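Local coordinates for endoglucanase, glycoside hydrolase family 5 protein (Cytophaga hutchinsonii, PDB 5IHS) that probably hydrolyses internal beta-1,4-glucosidic bonds of cellulose as a glycoside hydrolase family 5 endoglucanase built on a TIM barrel, at residues 119-124 with 245-250; 267-272 with 313-318. All coordinates share one frame; numbering follows the deposited sequence. Where two conformers were deposited one is given.

Interaction 1 of 2, residues 119-124 with 245-250; sequences YVIIDY and FVTEYG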
loop_
_atom_site.group_PDB
_atom_site.type_symbol
_atom_site.label_atom_id
_atom_site.label_comp_id
_atom_site.label_asym_id
_atom_site.label_seq_id
_atom_site.Cartn_x
_atom_site.Cartn_y
_atom_site.Cartn_z
ATOM N N TYR A 119 -3.966 2.801 -10.087
ATOM C CA TYR A 119 -4.618 2.704 -8.787
ATOM C C TYR A 119 -3.801 3.456 -7.736
ATOM O O TYR A 119 -2.596 3.693 -7.900
ATOM C CB TYR A 119 -4.845 1.233 -8.400
ATOM C CG TYR A 119 -5.820 0.542 -9.345
ATOM C CD1 TYR A 119 -7.192 0.648 -9.146
ATOM C CD2 TYR A 119 -5.377 -0.172 -10.450
ATOM C CE1 TYR A 119 -8.089 0.062 -10.021
ATOM C CE2 TYR A 119 -6.260 -0.767 -11.325
ATOM C CZ TYR A 119 -7.611 -0.643 -11.120
ATOM O OH TYR A 119 -8.458 -1.232 -12.044
ATOM N N VAL A 120 -4.462 3.834 -6.642
ATOM C CA VAL A 120 -3.815 4.608 -5.590
ATOM C C VAL A 120 -4.340 4.152 -4.237
ATOM O O VAL A 120 -5.558 4.022 -4.049
ATOM C CB VAL A 120 -3.986 6.131 -5.789
ATOM C CG1 VAL A 120 -5.446 6.535 -5.878
ATOM C CG2 VAL A 120 -3.267 6.907 -4.686
ATOM N N ILE A 121 -3.417 3.916 -3.305
ATOM C CA ILE A 121 -3.745 3.570 -1.927
ATOM C C ILE A 121 -3.642 4.823 -1.070
ATOM O O ILE A 121 -2.587 5.464 -1.022
ATOM C CB ILE A 121 -2.806 2.487 -1.385
ATOM C CG1 ILE A 121 -2.892 1.206 -2.214
ATOM C CG2 ILE A 121 -3.126 2.200 0.076
ATOM C CD1 ILE A 121 -1.752 0.250 -1.965
ATOM N N ILE A 122 -4.737 5.140 -0.381
ATOM C CA ILE A 122 -4.776 6.213 0.603
ATOM C C ILE A 122 -4.470 5.562 1.949
ATOM O O ILE A 122 -5.336 4.907 2.528
ATOM C CB ILE A 122 -6.137 6.916 0.617
ATOM C CG1 ILE A 122 -6.437 7.561 -0.740
ATOM C CG2 ILE A 122 -6.200 7.952 1.745
ATOM C CD1 ILE A 122 -7.840 8.098 -0.858
ATOM N N ASP A 123 -3.228 5.722 2.435
ATOM C CA ASP A 123 -2.725 5.047 3.634
ATOM C C ASP A 123 -2.681 5.997 4.829
ATOM O O ASP A 123 -1.939 6.991 4.836
ATOM C CB ASP A 123 -1.344 4.467 3.322
ATOM C CG ASP A 123 -0.486 4.155 4.544
ATOM O OD1 ASP A 123 -1.006 3.752 5.603
ATOM O OD2 ASP A 123 0.772 4.300 4.376
ATOM N N TYR A 124 -3.484 5.677 5.844
ATOM C CA TYR A 124 -3.469 6.351 7.141
ATOM C C TYR A 124 -2.289 5.763 7.903
ATOM O O TYR A 124 -2.383 4.699 8.521
ATOM C CB TYR A 124 -4.802 6.113 7.837
ATOM C CG TYR A 124 -5.148 7.082 8.941
ATOM C CD1 TYR A 124 -5.515 8.395 8.642
ATOM C CD2 TYR A 124 -5.136 6.702 10.271
ATOM C CE1 TYR A 124 -5.850 9.292 9.637
ATOM C CE2 TYR A 124 -5.478 7.601 11.275
ATOM C CZ TYR A 124 -5.828 8.895 10.947
ATOM O OH TYR A 124 -6.171 9.815 11.912
ATOM N N PHE A 245 -3.127 -8.121 1.196
ATOM C CA PHE A 245 -2.509 -7.125 0.321
ATOM C C PHE A 245 -1.216 -6.678 0.998
ATOM O O PHE A 245 -1.242 -6.228 2.150
ATOM C CB PHE A 245 -3.483 -5.949 0.134
ATOM C CG PHE A 245 -3.178 -5.011 -1.030
ATOM C CD1 PHE A 245 -1.922 -4.470 -1.269
ATOM C CD2 PHE A 245 -4.207 -4.629 -1.881
ATOM C CE1 PHE A 245 -1.698 -3.605 -2.329
ATOM C CE2 PHE A 245 -3.979 -3.759 -2.942
ATOM C CZ PHE A 245 -2.729 -3.246 -3.149
ATOM N N VAL A 246 -0.087 -6.827 0.306
ATOM C CA VAL A 246 1.191 -6.352 0.827
ATOM C C VAL A 246 1.301 -4.868 0.483
ATOM O O VAL A 246 1.863 -4.474 -0.546
ATOM C CB VAL A 246 2.370 -7.195 0.315
ATOM C CG1 VAL A 246 3.697 -6.578 0.747
ATOM C CG2 VAL A 246 2.262 -8.613 0.854
ATOM N N THR A 247 0.744 -4.013 1.346
ATOM C CA THR A 247 0.794 -2.588 1.056
ATOM C C THR A 247 2.169 -2.006 1.299
ATOM O O THR A 247 2.415 -0.871 0.884
ATOM C CB THR A 247 -0.259 -1.801 1.844
ATOM O OG1 THR A 247 0.010 -1.960 3.234
ATOM C CG2 THR A 247 -1.690 -2.258 1.514
ATOM N N GLU A 248 3.061 -2.752 1.952
ATOM C CA GLU A 248 4.421 -2.291 2.180
ATOM C C GLU A 248 5.336 -3.493 2.356
ATOM O O GLU A 248 5.049 -4.391 3.165
ATOM C CB GLU A 248 4.481 -1.419 3.438
ATOM C CG GLU A 248 5.756 -0.641 3.577
ATOM C CD GLU A 248 5.836 0.088 4.909
ATOM O OE1 GLU A 248 4.928 0.909 5.203
ATOM O OE2 GLU A 248 6.810 -0.180 5.654
ATOM N N TYR A 249 6.461 -3.490 1.643
ATOM C CA TYR A 249 7.526 -4.449 1.912
ATOM C C TYR A 249 8.848 -3.768 1.603
ATOM O O TYR A 249 8.920 -2.843 0.793
ATOM C CB TYR A 249 7.384 -5.763 1.091
ATOM C CG TYR A 249 7.746 -5.570 -0.362
ATOM C CD1 TYR A 249 6.815 -5.069 -1.262
ATOM C CD2 TYR A 249 9.022 -5.865 -0.843
ATOM C CE1 TYR A 249 7.145 -4.836 -2.591
ATOM C CE2 TYR A 249 9.362 -5.634 -2.170
ATOM C CZ TYR A 249 8.424 -5.110 -3.039
ATOM O OH TYR A 249 8.793 -4.871 -4.337
ATOM N N GLY A 250 9.910 -4.255 2.232
ATOM C CA GLY A 250 11.252 -3.822 1.927
ATOM C C GLY A 250 12.082 -4.913 1.265
ATOM O O GLY A 250 11.627 -6.023 1.013
#
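Thr247 OG1 is gripped by two groups, hydrogen bonding to Glu156 OE2 and His220 NE2, while the methyl on the same CB, CG2, faces Ile121 CD1 at 4.3 Å. The hydroxyl and methyl thus split the work: one serves the polar network, the other lines the apolar interior of the TIM barrel. Closer contact comes from Phe245, whose CZ lies 3.8 Å from Ile121 CD1 and whose CE1 is almost as near. The ring takes this methyl obliquely, and the two side chains approach from opposite directions. In Ile121, CD1 stands anti to CA (chi2 165°), which stretches the side chain toward the opposite strand. Phe245 and Thr247 both point inward and meet that methyl from their own strand's side, whereas Val246 between them is the centre of an inverse gamma turn, with a weak bond from Thr247 N to Phe245 O. Further up the strands the lining becomes polar: Asp123 OD2 and Glu248 OE1 stand 5.4 Å apart without touching, and Arg85 forms a salt bridge with Glu248 and a long, weak ion pair with Asp123. The CA atoms of Ile121 and Thr247 are 8.2 Å apart, a separation spanned by side chains alone. Strand 119-125 lies between parallel strands 83-89 and 153-156, and strand 244-249 between 215-221 and 279-284, so the contact crosses the barrel's centre.

Interaction 2 of 2, residues 267-272 with 313-318; sequences LWYEFL and GKLVRD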
loop_
_atom_site.group_PDB
_atom_site.type_symbol
_atom_site.label_atom_id
_atom_site.label_comp_id
_atom_site.label_asym_id
_atom_site.label_seq_id
_atom_site.Cartn_x
_atom_site.Cartn_y
_atom_site.Cartn_z
ATOM N N LEU A 267 12.354 -14.929 -3.105
ATOM C CA LEU A 267 11.486 -15.973 -2.557
ATOM C C LEU A 267 10.126 -15.406 -2.187
ATOM O O LEU A 267 9.096 -16.070 -2.377
ATOM C CB LEU A 267 12.122 -16.647 -1.341
ATOM C CG LEU A 267 13.384 -17.468 -1.609
ATOM C CD1 LEU A 267 13.835 -18.116 -0.322
ATOM C CD2 LEU A 267 13.175 -18.517 -2.694
ATOM N N TRP A 268 10.097 -14.178 -1.668
ATOM C CA TRP A 268 8.824 -13.530 -1.408
ATOM C C TRP A 268 8.066 -13.246 -2.700
ATOM O O TRP A 268 6.858 -13.486 -2.767
ATOM C CB TRP A 268 9.032 -12.253 -0.604
ATOM C CG TRP A 268 9.130 -12.483 0.867
ATOM C CD1 TRP A 268 10.258 -12.544 1.630
ATOM C CD2 TRP A 268 8.028 -12.660 1.759
ATOM N NE1 TRP A 268 9.919 -12.747 2.953
ATOM C CE2 TRP A 268 8.555 -12.819 3.058
ATOM C CE3 TRP A 268 6.645 -12.683 1.585
ATOM C CZ2 TRP A 268 7.737 -12.996 4.177
ATOM C CZ3 TRP A 268 5.835 -12.858 2.689
ATOM C CH2 TRP A 268 6.383 -13.013 3.967
ATOM N N TYR A 269 8.741 -12.704 -3.727
ATOM C CA TYR A 269 8.047 -12.466 -4.991
ATOM C C TYR A 269 7.428 -13.753 -5.529
ATOM O O TYR A 269 6.311 -13.739 -6.058
ATOM C CB TYR A 269 8.989 -11.878 -6.035
ATOM C CG TYR A 269 9.432 -10.443 -5.853
ATOM C CD1 TYR A 269 8.612 -9.470 -5.279
ATOM C CD2 TYR A 269 10.672 -10.053 -6.322
ATOM C CE1 TYR A 269 9.041 -8.158 -5.158
ATOM C CE2 TYR A 269 11.102 -8.748 -6.221
ATOM C CZ TYR A 269 10.290 -7.797 -5.647
ATOM O OH TYR A 269 10.754 -6.497 -5.565
ATOM N N GLU A 270 8.151 -14.873 -5.418
ATOM C CA GLU A 270 7.625 -16.152 -5.892
ATOM C C GLU A 270 6.324 -16.501 -5.174
ATOM O O GLU A 270 5.331 -16.891 -5.799
ATOM C CB GLU A 270 8.684 -17.229 -5.670
ATOM C CG GLU A 270 8.311 -18.629 -6.062
ATOM C CD GLU A 270 9.521 -19.545 -5.951
ATOM O OE1 GLU A 270 9.998 -19.766 -4.815
ATOM O OE2 GLU A 270 10.033 -20.007 -6.996
ATOM N N PHE A 271 6.316 -16.357 -3.851
ATOM C CA PHE A 271 5.123 -16.640 -3.054
ATOM C C PHE A 271 3.975 -15.698 -3.404
ATOM O O PHE A 271 2.833 -16.131 -3.598
ATOM C CB PHE A 271 5.494 -16.517 -1.576
ATOM C CG PHE A 271 4.331 -16.641 -0.635
ATOM C CD1 PHE A 271 3.827 -17.883 -0.292
ATOM C CD2 PHE A 271 3.758 -15.510 -0.065
ATOM C CE1 PHE A 271 2.755 -17.996 0.581
ATOM C CE2 PHE A 271 2.691 -15.621 0.808
ATOM C CZ PHE A 271 2.196 -16.865 1.131
ATOM N N LEU A 272 4.264 -14.398 -3.477
ATOM C CA LEU A 272 3.210 -13.428 -3.747
ATOM C C LEU A 272 2.606 -13.647 -5.127
ATOM O O LEU A 272 1.381 -13.604 -5.291
ATOM C CB LEU A 272 3.741 -12.003 -3.606
ATOM C CG LEU A 272 4.308 -11.672 -2.219
ATOM C CD1 LEU A 272 5.018 -10.332 -2.243
ATOM C CD2 LEU A 272 3.212 -11.693 -1.150
ATOM N N GLY A 313 16.345 0.141 -5.006
ATOM C CA GLY A 313 15.504 0.693 -6.055
ATOM C C GLY A 313 15.656 -0.045 -7.373
ATOM O O GLY A 313 14.667 -0.308 -8.065
ATOM N N LYS A 314 16.893 -0.380 -7.745
ATOM C CA LYS A 314 17.116 -1.107 -8.990
ATOM C C LYS A 314 16.430 -2.464 -8.960
ATOM O O LYS A 314 15.803 -2.874 -9.943
ATOM C CB LYS A 314 18.614 -1.294 -9.243
ATOM C CG LYS A 314 18.900 -2.343 -10.304
ATOM C CD LYS A 314 20.375 -2.460 -10.628
ATOM C CE LYS A 314 20.644 -3.620 -11.588
ATOM N NZ LYS A 314 19.785 -3.560 -12.801
ATOM N N LEU A 315 16.556 -3.189 -7.848
ATOM C CA LEU A 315 15.942 -4.508 -7.740
ATOM C C LEU A 315 14.435 -4.414 -7.938
ATOM O O LEU A 315 13.834 -5.172 -8.711
ATOM C CB LEU A 315 16.271 -5.097 -6.366
ATOM C CG LEU A 315 15.787 -6.521 -6.102
ATOM C CD1 LEU A 315 16.602 -7.107 -4.957
ATOM C CD2 LEU A 315 14.306 -6.584 -5.756
ATOM N N VAL A 316 13.804 -3.479 -7.231
ATOM C CA VAL A 316 12.351 -3.367 -7.249
ATOM C C VAL A 316 11.859 -2.858 -8.597
ATOM O O VAL A 316 10.859 -3.353 -9.136
ATOM C CB VAL A 316 11.932 -2.456 -6.085
ATOM C CG1 VAL A 316 10.500 -2.030 -6.198
ATOM C CG2 VAL A 316 12.253 -3.151 -4.766
ATOM N N ARG A 317 12.537 -1.845 -9.148
ATOM C CA ARG A 317 12.164 -1.317 -10.458
ATOM C C ARG A 317 12.300 -2.380 -11.536
ATOM O O ARG A 317 11.438 -2.500 -12.422
ATOM C CB ARG A 317 13.017 -0.094 -10.801
ATOM C CG ARG A 317 12.750 0.478 -12.176
ATOM C CD ARG A 317 13.610 1.726 -12.420
ATOM N NE ARG A 317 13.545 2.212 -13.791
ATOM C CZ ARG A 317 14.287 1.750 -14.799
ATOM N NH1 ARG A 317 15.164 0.767 -14.619
ATOM N NH2 ARG A 317 14.124 2.257 -16.007
ATOM N N ASP A 318 13.362 -3.180 -11.480
ATOM C CA ASP A 318 13.517 -4.231 -12.476
ATOM C C ASP A 318 12.368 -5.237 -12.397
ATOM O O ASP A 318 11.858 -5.686 -13.433
ATOM C CB ASP A 318 14.854 -4.945 -12.290
ATOM C CG ASP A 318 16.065 -4.125 -12.760
ATOM O OD1 ASP A 318 15.891 -3.055 -13.390
ATOM O OD2 ASP A 318 17.213 -4.591 -12.513
#
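Tyr269 OH packs in van der Waals contact against two side chains of the neighbouring helix, Leu315 CD2 at 3.6 Å and Val316 CG2 at 3.8 Å. The contact joins two helices of the TIM barrel's outer layer, 262-274 and 311-329, which follow the seventh and eighth strands. Leu315 CD2 sits at the edge of the tyrosine ring, near its plane, and also reaches CE2 at 3.9 Å. Val316 instead crosses the phenol at about a right angle. The leucine gets there by its torsions: CG is anti to the backbone N (chi1 -176°), and the isobutyl end swings nearer the tyrosine than its CB direction would suggest. Because the CA atoms of Tyr269 and Val316 are 10.3 Å apart, the long phenol does most of the bridging. In the next shell, the hydroxyls of Tyr249 and Tyr269 are hydrogen-bonded to each other, and the ring of Tyr279 meets that of Tyr269 with planes about 25° apart. A phenylalanine here, lacking the hydroxyl, would probably leave Tyr249 OH without this mate and open a gap beside Leu315 CD2 and Val316 CG2. Phe260, Pro262 and Thr265 pack on Leu315, while Thr251 lies against Val316. Farther out, the salt bridge from Arg317 NE to Asp78 OD2 ties helix 311-329 to the loop that follows helix 69-77. Within helix 311-329, Arg317 N donates to Gly313 O at 2.8 Å.

Interactions 1 and 2 have centres about 15 Å apart, and strand 244-249 with helix 262-274, its successor in the chain, connects them. Interaction 1 uses the inward residues of that strand; the outward ones meet interaction 2. Tyr249 OH lies 2.8 Å from Tyr269 OH and 3.8 Å from Val316 CG1, so it touches both helices. Nearer the start of the strand, Val246 CG2 packs on Leu272 CD2 at 3.8 Å. The strand is therefore held from the barrel's interior and from its outer layer. In family 5 enzymes the active site lies at the C-terminal ends of the strands, consistent with the polar cluster around Asp123 and Glu248.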